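Acetylserotonin O-methyltransferase (Homo sapiens, PDB 4A6D) catalyses the transfer of a methyl group from S-adenosylmethionine to N-acetylserotonin, the step that yields melatonin, and works as a homodimer. Local coordinates at residues Val163-Asn167 with Thr334-Tyr338; Leu172-Asp176 with Phe329-Lys333; Leu254-Asp259 with Thr307-Arg312; Ile279-Leu285 with Ile337-Ala343. One frame throughout, in Å; residues are numbered along the deposited sequence.

Contact 1: residues Val163-Asn167 with Thr334-Tyr338. With SAM (S-adenosylmethionine), chain D.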
# COMPACT_ATOMS: atom_id res chain seq x y z
N VAL A 163 -14.08 -6.10 13.67
CA VAL A 163 -13.32 -5.38 14.70
C VAL A 163 -13.85 -5.62 16.14
O VAL A 163 -13.06 -5.71 17.09
CB VAL A 163 -13.09 -3.89 14.38
CG1 VAL A 163 -14.37 -3.06 14.57
CG2 VAL A 163 -11.92 -3.32 15.21
N TRP A 164 -15.18 -5.79 16.27
CA TRP A 164 -15.81 -6.00 17.56
C TRP A 164 -15.44 -7.31 18.27
O TRP A 164 -15.50 -7.38 19.50
CB TRP A 164 -17.30 -5.67 17.52
CG TRP A 164 -17.58 -4.36 16.83
CD1 TRP A 164 -18.36 -4.16 15.73
CD2 TRP A 164 -16.99 -3.08 17.14
NE1 TRP A 164 -18.30 -2.84 15.34
CE2 TRP A 164 -17.48 -2.15 16.20
CE3 TRP A 164 -16.05 -2.63 18.12
CZ2 TRP A 164 -17.10 -0.80 16.21
CZ3 TRP A 164 -15.67 -1.30 18.13
CH2 TRP A 164 -16.19 -0.40 17.18
N SER A 165 -14.95 -8.30 17.51
CA SER A 165 -14.48 -9.57 18.06
C SER A 165 -13.19 -9.36 18.89
O SER A 165 -12.90 -10.15 19.78
CB SER A 165 -14.24 -10.58 16.95
OG SER A 165 -13.25 -10.14 16.03
N VAL A 166 -12.45 -8.27 18.60
CA VAL A 166 -11.22 -7.88 19.30
C VAL A 166 -11.39 -6.63 20.16
O VAL A 166 -10.86 -6.60 21.26
CB VAL A 166 -9.99 -7.74 18.36
CG1 VAL A 166 -9.16 -9.00 18.34
CG2 VAL A 166 -10.39 -7.35 16.94
N ASN A 167 -12.08 -5.59 19.65
CA ASN A 167 -12.25 -4.30 20.32
C ASN A 167 -13.56 -4.12 21.11
O ASN A 167 -13.67 -3.18 21.90
CB ASN A 167 -12.12 -3.16 19.27
CG ASN A 167 -11.48 -1.87 19.78
OD1 ASN A 167 -10.69 -1.24 19.08
ND2 ASN A 167 -11.83 -1.42 21.00
N THR A 334 -8.99 3.48 25.35
CA THR A 334 -8.90 2.03 25.61
C THR A 334 -7.52 1.41 25.38
O THR A 334 -7.28 0.30 25.87
CB THR A 334 -9.90 1.27 24.72
OG1 THR A 334 -9.58 1.53 23.35
CG2 THR A 334 -11.38 1.60 25.05
N GLY A 335 -6.68 2.09 24.60
CA GLY A 335 -5.38 1.59 24.18
C GLY A 335 -5.58 0.78 22.91
O GLY A 335 -4.62 0.23 22.36
N ALA A 336 -6.83 0.73 22.40
CA ALA A 336 -7.19 0.00 21.18
C ALA A 336 -7.52 0.98 20.04
O ALA A 336 -7.35 2.18 20.21
CB ALA A 336 -8.35 -0.95 21.46
N ILE A 337 -7.90 0.47 18.86
CA ILE A 337 -8.23 1.39 17.78
C ILE A 337 -9.45 2.26 18.21
O ILE A 337 -9.38 3.50 18.17
CB ILE A 337 -8.44 0.66 16.42
CG1 ILE A 337 -7.12 -0.00 15.95
CG2 ILE A 337 -8.97 1.63 15.36
CD1 ILE A 337 -7.33 -1.13 14.94
N TYR A 338 -10.50 1.61 18.73
CA TYR A 338 -11.71 2.30 19.14
C TYR A 338 -11.81 2.66 20.61
O TYR A 338 -11.51 1.85 21.49
CB TYR A 338 -12.98 1.65 18.57
CG TYR A 338 -12.94 1.66 17.07
CD1 TYR A 338 -13.25 2.82 16.36
CD2 TYR A 338 -12.42 0.58 16.35
CE1 TYR A 338 -13.09 2.88 14.97
CE2 TYR A 338 -12.33 0.60 14.96
CZ TYR A 338 -12.65 1.76 14.27
OH TYR A 338 -12.51 1.81 12.91
N SAM D . -22.11 0.47 13.99
CA SAM D . -21.52 -0.52 13.05
C SAM D . -20.06 -0.93 13.29
O SAM D . -19.32 -0.12 13.83
OXT SAM D . -19.57 -2.05 12.95
CB SAM D . -21.78 -0.01 11.66
CG SAM D . -20.96 1.24 11.30
SD SAM D . -21.29 1.65 9.55
CE SAM D . -19.95 2.72 9.22
C5' SAM D . -22.55 2.97 9.66
C4' SAM D . -23.89 2.25 9.79
O4' SAM D . -24.87 3.27 9.76
C3' SAM D . -24.19 1.28 8.58
O3' SAM D . -24.59 -0.02 9.03
C2' SAM D . -25.28 2.07 7.79
O2' SAM D . -26.23 1.31 7.03
C1' SAM D . -25.97 2.83 8.93
N9 SAM D . -26.73 4.01 8.46
C8 SAM D . -26.28 4.98 7.56
N7 SAM D . -27.20 5.88 7.38
C5 SAM D . -28.33 5.52 8.10
C6 SAM D . -29.62 6.06 8.29
N6 SAM D . -29.93 7.24 7.71
N1 SAM D . -30.50 5.43 9.15
C2 SAM D . -30.20 4.26 9.73
N3 SAM D . -28.99 3.72 9.55
C4 SAM D . -28.03 4.32 8.82
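Asn167 and Trp164, one helical turn apart near the start of helix 164-173, both meet Tyr338, in the loop that leads into strand 339-344 of the Rossmann-like methyltransferase fold. The carboxamide of Asn167 reads the backbone of Tyr338 at two points. Its OD1 accepts from Tyr338 N at 2.9 Å in a nearly straight bond (170°), the donor tilted from the carbonyl plane, while ND2 gives a weak bond to Tyr338 O. The methyl CB of Ala336 lies against the same amide, 3.4 Å from Asn167 OD1. Beside it the indole and phenol rings meet obliquely, their planes 55° apart, with Trp164 CH2 3.8 Å from Tyr338 CG. Val163 splits its two methyls between them: CG2, anti to the backbone N, touches the Tyr338 ring edge at CE2, and CG1 sits over the centre of the Trp164 indole. Held in this way, the indole turns NE1 to the cofactor and donates to SAM OXT at 2.8 Å, almost linearly (168°). A leucine in place of Trp164 would probably leave that carboxylate oxygen without its indole donor and open a gap beside Tyr338. Further out, Arg252 packs on Val163, Trp164 and Tyr338, and Tyr9 of the second subunit packs on Val163 and Ile337, so the contact joins the cofactor pocket to the dimer interface. The loop is shaped by an ST turn: Thr334 OG1 accepts from Ala336 N at 3.0 Å and donates to Tyr338 O at 2.7 Å.

Contact 2: residues Leu172-Asp176 with Phe329-Lys333. With SO4 (sulfate ion), chain E.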
# COMPACT_ATOMS: atom_id res chain seq x y z
N LEU A 172 -17.37 -1.36 25.32
CA LEU A 172 -18.60 -1.57 26.06
C LEU A 172 -18.42 -1.58 27.58
O LEU A 172 -19.38 -1.28 28.30
CB LEU A 172 -19.36 -2.79 25.54
CG LEU A 172 -19.72 -2.76 24.03
CD1 LEU A 172 -20.13 -4.12 23.55
CD2 LEU A 172 -20.77 -1.71 23.69
N THR A 173 -17.19 -1.89 28.06
CA THR A 173 -16.87 -1.91 29.50
C THR A 173 -16.07 -0.70 30.03
O THR A 173 -15.81 -0.64 31.23
CB THR A 173 -16.33 -3.26 30.00
OG1 THR A 173 -15.06 -3.51 29.40
CG2 THR A 173 -17.30 -4.41 29.76
N ALA A 174 -15.74 0.27 29.15
CA ALA A 174 -15.08 1.53 29.50
C ALA A 174 -15.93 2.28 30.58
O ALA A 174 -15.38 2.86 31.52
CB ALA A 174 -14.94 2.40 28.24
N PHE A 175 -17.27 2.23 30.45
CA PHE A 175 -18.26 2.78 31.37
C PHE A 175 -19.23 1.65 31.74
O PHE A 175 -19.45 0.74 30.94
CB PHE A 175 -19.06 3.94 30.71
CG PHE A 175 -18.21 5.09 30.21
CD1 PHE A 175 -17.80 6.11 31.07
CD2 PHE A 175 -17.84 5.17 28.87
CE1 PHE A 175 -16.99 7.16 30.61
CE2 PHE A 175 -17.03 6.22 28.40
CZ PHE A 175 -16.63 7.22 29.27
N ASP A 176 -19.79 1.72 32.94
CA ASP A 176 -20.76 0.75 33.45
C ASP A 176 -22.14 1.09 32.88
O ASP A 176 -22.82 2.02 33.35
CB ASP A 176 -20.74 0.70 34.99
CG ASP A 176 -21.86 -0.08 35.64
OD1 ASP A 176 -22.43 -0.98 34.97
OD2 ASP A 176 -22.16 0.20 36.82
N PHE A 329 -19.90 15.01 29.81
CA PHE A 329 -19.01 14.45 28.80
C PHE A 329 -17.78 13.81 29.47
O PHE A 329 -17.15 14.43 30.34
CB PHE A 329 -18.57 15.53 27.80
CG PHE A 329 -17.54 15.08 26.78
CD1 PHE A 329 -16.18 15.17 27.05
CD2 PHE A 329 -17.94 14.59 25.54
CE1 PHE A 329 -15.23 14.76 26.11
CE2 PHE A 329 -16.99 14.15 24.62
CZ PHE A 329 -15.65 14.24 24.91
N GLN A 330 -17.49 12.57 29.08
CA GLN A 330 -16.35 11.75 29.55
C GLN A 330 -15.96 10.88 28.37
O GLN A 330 -16.82 10.49 27.57
CB GLN A 330 -16.78 10.83 30.71
CG GLN A 330 -16.95 11.52 32.07
CD GLN A 330 -18.09 10.98 32.91
OE1 GLN A 330 -18.42 9.78 32.89
NE2 GLN A 330 -18.71 11.86 33.69
N PHE A 331 -14.67 10.64 28.21
CA PHE A 331 -14.13 9.76 27.17
C PHE A 331 -13.14 8.84 27.86
O PHE A 331 -12.64 9.17 28.94
CB PHE A 331 -13.47 10.56 26.03
CG PHE A 331 -12.13 11.19 26.35
CD1 PHE A 331 -12.06 12.47 26.89
CD2 PHE A 331 -10.93 10.52 26.06
CE1 PHE A 331 -10.81 13.07 27.13
CE2 PHE A 331 -9.69 11.12 26.34
CZ PHE A 331 -9.64 12.39 26.86
N LYS A 332 -12.90 7.66 27.28
CA LYS A 332 -11.95 6.71 27.84
C LYS A 332 -11.11 6.20 26.69
O LYS A 332 -11.68 5.72 25.69
CB LYS A 332 -12.66 5.54 28.55
CG LYS A 332 -13.45 5.92 29.82
CD LYS A 332 -12.59 5.99 31.10
CE LYS A 332 -13.25 6.73 32.25
NZ LYS A 332 -14.30 5.91 32.90
N LYS A 333 -9.78 6.39 26.77
CA LYS A 333 -8.84 5.89 25.76
C LYS A 333 -8.53 4.45 26.17
O LYS A 333 -7.98 4.23 27.25
CB LYS A 333 -7.57 6.77 25.61
CG LYS A 333 -7.72 7.82 24.49
CD LYS A 333 -6.42 8.07 23.70
CE LYS A 333 -6.67 8.70 22.34
NZ LYS A 333 -5.55 8.51 21.36
S SO4 E . -20.18 19.09 30.32
O1 SO4 E . -18.86 19.20 30.96
O2 SO4 E . -20.24 17.80 29.64
O3 SO4 E . -21.29 19.21 31.31
O4 SO4 E . -20.32 20.16 29.32
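Phe175 and Lys332 carry most of this small surface contact, with Ala174 filling in beside them. Phe175, near the C-terminal end of helix 164-173, reaches strand 329-332 with the far rim of its ring: CZ of Phe175 lies 3.5 Å from CG of Lys332, and CE1 of Phe175 is 3.7 Å from CB of Gln330. Both side chains come at the ring obliquely. The Lys332 chain bends at its second torsion (chi2 -84°) and again at chi4, which folds its aliphatic part along Phe175 and carries NZ back to 3.5 Å from Ala174 O. Nearer the backbone, CB of Lys332 meets CB of Ala174 at 3.9 Å. The contact is thus largely van der Waals, made by the hydrophobic parts of a lysine and a glutamine that are both exposed residues. At the start of the strand, Phe329 N donates to O2 of a sulfate ion, probably from the crystallisation liquor, at 2.8 Å. Strand 329-332 is the outermost on its side of the mixed sheet within this chain and pairs with strand 339-344, whose Leu342 also touches Phe175; the chain leaving helix 164-173 therefore packs against the sheet margin, while Phe329 faces helix 314-324 and stacks on His318.

Contact 3: residues Leu254-Asp259 with Thr307-Arg312. With SAM (S-adenosylmethionine), chain D.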
# COMPACT_ATOMS: atom_id res chain seq x y z
N LEU A 254 -20.77 8.76 13.49
CA LEU A 254 -20.37 10.17 13.42
C LEU A 254 -19.20 10.47 12.46
O LEU A 254 -19.21 11.48 11.75
CB LEU A 254 -20.11 10.73 14.85
CG LEU A 254 -21.33 10.84 15.79
CD1 LEU A 254 -20.96 11.49 17.12
CD2 LEU A 254 -22.50 11.61 15.14
N HIS A 255 -18.23 9.58 12.40
CA HIS A 255 -17.09 9.79 11.51
C HIS A 255 -17.44 9.80 10.00
O HIS A 255 -16.63 10.29 9.21
CB HIS A 255 -15.91 8.84 11.86
CG HIS A 255 -16.08 7.43 11.38
ND1 HIS A 255 -14.99 6.59 11.23
CD2 HIS A 255 -17.20 6.76 11.02
CE1 HIS A 255 -15.48 5.45 10.75
NE2 HIS A 255 -16.81 5.50 10.64
N ASP A 256 -18.64 9.29 9.61
CA ASP A 256 -19.06 9.23 8.19
C ASP A 256 -19.56 10.57 7.68
O ASP A 256 -19.71 10.74 6.46
CB ASP A 256 -20.20 8.21 7.99
CG ASP A 256 -19.92 6.76 8.32
OD1 ASP A 256 -18.78 6.29 8.05
OD2 ASP A 256 -20.88 6.04 8.73
N TRP A 257 -19.88 11.48 8.60
CA TRP A 257 -20.53 12.73 8.26
C TRP A 257 -19.84 13.97 8.75
O TRP A 257 -19.11 13.94 9.73
CB TRP A 257 -21.96 12.73 8.84
CG TRP A 257 -22.75 11.45 8.69
CD1 TRP A 257 -23.09 10.57 9.67
CD2 TRP A 257 -23.32 10.94 7.47
NE1 TRP A 257 -23.86 9.55 9.15
CE2 TRP A 257 -23.99 9.74 7.80
CE3 TRP A 257 -23.37 11.40 6.14
CZ2 TRP A 257 -24.69 8.98 6.84
CZ3 TRP A 257 -24.09 10.67 5.19
CH2 TRP A 257 -24.73 9.48 5.54
N ALA A 258 -20.15 15.10 8.11
CA ALA A 258 -19.68 16.43 8.46
C ALA A 258 -20.43 16.93 9.72
O ALA A 258 -21.46 16.36 10.12
CB ALA A 258 -19.91 17.37 7.28
N ASP A 259 -19.91 17.99 10.37
CA ASP A 259 -20.49 18.56 11.59
C ASP A 259 -21.98 18.80 11.61
O ASP A 259 -22.64 18.43 12.58
CB ASP A 259 -19.71 19.79 12.06
CG ASP A 259 -18.35 19.46 12.64
OD1 ASP A 259 -17.88 18.31 12.45
OD2 ASP A 259 -17.74 20.35 13.27
N THR A 307 -15.99 8.66 2.77
CA THR A 307 -17.22 9.22 3.31
C THR A 307 -17.31 10.75 3.11
O THR A 307 -16.73 11.30 2.18
CB THR A 307 -17.35 8.84 4.77
OG1 THR A 307 -16.40 9.60 5.51
CG2 THR A 307 -17.22 7.34 5.03
N GLU A 308 -18.06 11.43 4.01
CA GLU A 308 -18.27 12.89 4.05
C GLU A 308 -17.70 13.45 5.35
O GLU A 308 -17.75 14.66 5.58
CB GLU A 308 -19.76 13.20 3.99
CG GLU A 308 -20.36 13.15 2.59
CD GLU A 308 -21.88 13.23 2.55
OE1 GLU A 308 -22.52 13.46 3.61
OE2 GLU A 308 -22.44 13.06 1.44
N GLY A 309 -17.10 12.57 6.15
CA GLY A 309 -16.57 12.93 7.46
C GLY A 309 -15.07 13.00 7.64
O GLY A 309 -14.31 13.31 6.72
N GLN A 310 -14.65 12.74 8.87
CA GLN A 310 -13.28 12.85 9.36
C GLN A 310 -13.25 12.18 10.71
O GLN A 310 -14.32 11.91 11.29
CB GLN A 310 -12.95 14.36 9.58
CG GLN A 310 -13.99 15.09 10.46
CD GLN A 310 -13.82 16.58 10.71
OE1 GLN A 310 -14.78 17.37 10.58
NE2 GLN A 310 -12.66 16.97 11.24
N GLU A 311 -12.05 11.94 11.23
CA GLU A 311 -11.91 11.48 12.60
C GLU A 311 -11.83 12.76 13.45
O GLU A 311 -11.56 13.84 12.91
CB GLU A 311 -10.70 10.53 12.79
CG GLU A 311 -10.84 9.21 12.02
CD GLU A 311 -12.06 8.34 12.26
OE1 GLU A 311 -12.60 8.34 13.40
OE2 GLU A 311 -12.49 7.66 11.31
N ARG A 312 -12.18 12.69 14.73
CA ARG A 312 -12.20 13.91 15.55
C ARG A 312 -11.50 13.73 16.87
O ARG A 312 -11.32 12.60 17.32
CB ARG A 312 -13.66 14.43 15.76
CG ARG A 312 -14.41 14.78 14.45
CD ARG A 312 -15.90 14.93 14.69
NE ARG A 312 -16.62 15.60 13.60
CZ ARG A 312 -17.30 14.98 12.65
NH1 ARG A 312 -17.33 13.65 12.58
NH2 ARG A 312 -17.97 15.68 11.74
N SAM D . -22.11 0.47 13.99
CA SAM D . -21.52 -0.52 13.05
C SAM D . -20.06 -0.93 13.29
O SAM D . -19.32 -0.12 13.83
OXT SAM D . -19.57 -2.05 12.95
CB SAM D . -21.78 -0.01 11.66
CG SAM D . -20.96 1.24 11.30
SD SAM D . -21.29 1.65 9.55
CE SAM D . -19.95 2.72 9.22
C5' SAM D . -22.55 2.97 9.66
C4' SAM D . -23.89 2.25 9.79
O4' SAM D . -24.87 3.27 9.76
C3' SAM D . -24.19 1.28 8.58
O3' SAM D . -24.59 -0.02 9.03
C2' SAM D . -25.28 2.07 7.79
O2' SAM D . -26.23 1.31 7.03
C1' SAM D . -25.97 2.83 8.93
N9 SAM D . -26.73 4.01 8.46
C8 SAM D . -26.28 4.98 7.56
N7 SAM D . -27.20 5.88 7.38
C5 SAM D . -28.33 5.52 8.10
C6 SAM D . -29.62 6.06 8.29
N6 SAM D . -29.93 7.24 7.71
N1 SAM D . -30.50 5.43 9.15
C2 SAM D . -30.20 4.26 9.73
N3 SAM D . -28.99 3.72 9.55
C4 SAM D . -28.03 4.32 8.82
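His255 takes the less common first torsion that sets CG between its backbone N and carbonyl carbon (chi1 78°), and Glu311 bends at chi2 (-56°) to run alongside it. ND1 of His255 then donates to OE2 of Glu311 at 2.7 Å, on the syn lone pair and in the imidazole plane. Arg312 stretches from CG to NE and carries its guanidinium into the turn ahead of helix 259-272. There NH2 donates in plane to Trp257 O at 2.9 Å and forms a salt bridge with Asp259 OD1 at 2.7 Å, while NH1 reaches Leu254 O at 3.0 Å, above the carbonyl plane and from the face opposite Trp257 N. With an alanine in place of Arg312, the carbonyls of Leu254 and Trp257 would probably lose these N-H donors and Asp259 OD1 its salt-bridge partner. Gly309 passes 3.2 Å from His255 O through its CA, where a side chain would collide. Glu308 N binds Asp256 O at 3.0 Å, beside the ST turn in which Thr307 OG1, itself bonded to Met303 O, accepts from Gly309 N. Asp256, a substrate-binding residue, has OD2 3.5 Å from the methyl carbon CE of SAM. The bond from ND1 to Glu311 restrains the rotation of the His255 ring, whose NE2 side is turned toward the cofactor methyl, consistent with its inferred role as proton donor/acceptor close to the point of methyl transfer.

Contact 4: residues Ile279-Leu285 with Ile337-Ala343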
# COMPACT_ATOMS: atom_id res chain seq x y z
N ILE A 279 -25.75 8.71 25.72
CA ILE A 279 -25.29 8.55 24.35
C ILE A 279 -23.86 8.02 24.43
O ILE A 279 -23.01 8.62 25.08
CB ILE A 279 -25.45 9.81 23.46
CG1 ILE A 279 -25.02 9.50 22.01
CG2 ILE A 279 -24.74 11.05 24.07
CD1 ILE A 279 -25.43 10.39 21.05
N LEU A 280 -23.63 6.83 23.85
CA LEU A 280 -22.34 6.17 23.84
C LEU A 280 -21.80 6.26 22.44
O LEU A 280 -22.35 5.64 21.53
CB LEU A 280 -22.42 4.71 24.32
CG LEU A 280 -21.05 3.96 24.36
CD1 LEU A 280 -20.12 4.55 25.41
CD2 LEU A 280 -21.23 2.49 24.61
N VAL A 281 -20.77 7.09 22.26
CA VAL A 281 -20.10 7.34 20.98
C VAL A 281 -18.84 6.50 20.96
O VAL A 281 -18.03 6.59 21.89
CB VAL A 281 -19.85 8.85 20.73
CG1 VAL A 281 -18.96 9.07 19.49
CG2 VAL A 281 -21.17 9.63 20.63
N ILE A 282 -18.72 5.63 19.95
CA ILE A 282 -17.56 4.74 19.82
C ILE A 282 -16.84 5.07 18.54
O ILE A 282 -17.36 4.81 17.46
CB ILE A 282 -17.90 3.23 19.94
CG1 ILE A 282 -18.48 2.93 21.33
CG2 ILE A 282 -16.63 2.36 19.63
CD1 ILE A 282 -19.23 1.69 21.42
N GLU A 283 -15.67 5.71 18.68
CA GLU A 283 -14.85 6.17 17.57
C GLU A 283 -13.36 6.11 17.97
O GLU A 283 -13.04 6.00 19.15
CB GLU A 283 -15.23 7.63 17.16
CG GLU A 283 -16.65 7.87 16.64
CD GLU A 283 -16.97 7.42 15.23
OE1 GLU A 283 -16.28 6.51 14.73
OE2 GLU A 283 -17.97 7.92 14.66
N SER A 284 -12.47 6.18 16.96
CA SER A 284 -11.03 6.23 17.16
C SER A 284 -10.69 7.70 17.38
O SER A 284 -10.81 8.53 16.47
CB SER A 284 -10.28 5.69 15.93
OG SER A 284 -8.96 5.34 16.33
N LEU A 285 -10.30 8.02 18.58
CA LEU A 285 -10.03 9.40 18.97
C LEU A 285 -8.72 9.92 18.46
O LEU A 285 -7.69 9.26 18.59
CB LEU A 285 -10.14 9.57 20.51
CG LEU A 285 -11.54 9.37 21.13
CD1 LEU A 285 -11.46 9.41 22.65
CD2 LEU A 285 -12.52 10.41 20.63
N ILE A 337 -7.90 0.47 18.86
CA ILE A 337 -8.23 1.39 17.78
C ILE A 337 -9.45 2.26 18.21
O ILE A 337 -9.38 3.50 18.17
CB ILE A 337 -8.44 0.66 16.42
CG1 ILE A 337 -7.12 -0.00 15.95
CG2 ILE A 337 -8.97 1.63 15.36
CD1 ILE A 337 -7.33 -1.13 14.94
N TYR A 338 -10.50 1.61 18.73
CA TYR A 338 -11.71 2.30 19.14
C TYR A 338 -11.81 2.66 20.61
O TYR A 338 -11.51 1.85 21.49
CB TYR A 338 -12.98 1.65 18.57
CG TYR A 338 -12.94 1.66 17.07
CD1 TYR A 338 -13.25 2.82 16.36
CD2 TYR A 338 -12.42 0.58 16.35
CE1 TYR A 338 -13.09 2.88 14.97
CE2 TYR A 338 -12.33 0.60 14.96
CZ TYR A 338 -12.65 1.76 14.27
OH TYR A 338 -12.51 1.81 12.91
N ASP A 339 -12.17 3.92 20.84
CA ASP A 339 -12.34 4.48 22.18
C ASP A 339 -13.82 4.67 22.47
O ASP A 339 -14.67 4.47 21.58
CB ASP A 339 -11.54 5.79 22.32
CG ASP A 339 -10.07 5.65 21.97
OD1 ASP A 339 -9.34 4.94 22.72
OD2 ASP A 339 -9.63 6.25 20.96
N ALA A 340 -14.15 5.08 23.68
CA ALA A 340 -15.56 5.29 24.07
C ALA A 340 -15.77 6.66 24.66
O ALA A 340 -14.95 7.12 25.47
CB ALA A 340 -15.98 4.24 25.07
N ILE A 341 -16.86 7.31 24.27
CA ILE A 341 -17.34 8.59 24.81
C ILE A 341 -18.75 8.36 25.33
O ILE A 341 -19.59 7.81 24.60
CB ILE A 341 -17.40 9.72 23.74
CG1 ILE A 341 -16.00 10.17 23.32
CG2 ILE A 341 -18.27 10.91 24.22
CD1 ILE A 341 -16.00 10.81 22.05
N LEU A 342 -19.02 8.84 26.56
CA LEU A 342 -20.35 8.83 27.15
C LEU A 342 -20.74 10.22 27.65
O LEU A 342 -19.97 10.84 28.39
CB LEU A 342 -20.43 7.80 28.29
CG LEU A 342 -21.74 7.73 29.06
CD1 LEU A 342 -22.80 7.06 28.23
CD2 LEU A 342 -21.56 6.97 30.37
N ALA A 343 -21.92 10.69 27.23
CA ALA A 343 -22.53 11.94 27.70
C ALA A 343 -23.98 11.66 28.12
O ALA A 343 -24.58 10.65 27.71
CB ALA A 343 -22.48 13.01 26.62
O HOH W 1 -7.31 6.66 19.70
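Ile279 opens an antiparallel pairing with Ala343, each backbone N donating to the other's O, and its CG2 rests 3.9 Å from Ala343 CB. Leu280 forms a non-hydrogen-bonded pair with Leu342; CG lies anti to its backbone N (chi1 -178°), and CD1 swings over the neighbouring strand to 3.4 Å from Ile341 O. Val281 pairs with Ile341 through two short bonds, N to O and O to N, both 2.7 Å, and the two CB atoms meet on the sheet face that also bears Ile279 and Ala343. On the other face Ile282 sets CG2 against Tyr338 CB, the side chains crossing at about a right angle. Glu283 O accepts from Asp339 N at 2.8 Å, while its carboxylate OE2 takes the backbone N of His255. Ser284 then turns OG to Ile337 O, a 2.6 Å bond. Leu285 N donates to Asp339 OD2 at 3.0 Å on the anti lone pair; a water bridges that oxygen to Leu285 O, and Leu285 CD2 packs on Ile341 CD1. Strand 278-283 also pairs in parallel with 247-251, and 339-344 with 329-332, outermost on that side within this chain; the resulting order 3-2-1-4-5-7-6, with 339-344 antiparallel, is the hallmark of the class I SAM-dependent methyltransferase fold. Helix 314-324 packs on the Ile341 face through Tyr317 and Leu321, helix 164-173 on the Ile282 face through Trp164 and Val171.

Overall arrangement
All four contacts belong to the Rossmann-like catalytic domain. Contacts 1 and 4, about 11 Å apart between centres, share Ile337 and Tyr338 on the run into strand 339-344; contact 2, centred about 7 Å from contact 4, packs the far end of helix 164-173 on the sheet neighbour 329-332. Contact 1 uses the start of that helix. Along the chain contact 2 is nested within the loop closed by contact 1, contact 3 within both, and contact 4 crosses contacts 2 and 3. Contact 3 lies about 19 Å from contact 1 between centres, yet both touch SAM, at its methyl and carboxylate ends respectively. Through His255 and Glu283 it joins contact 4, linking the active site to the sheet.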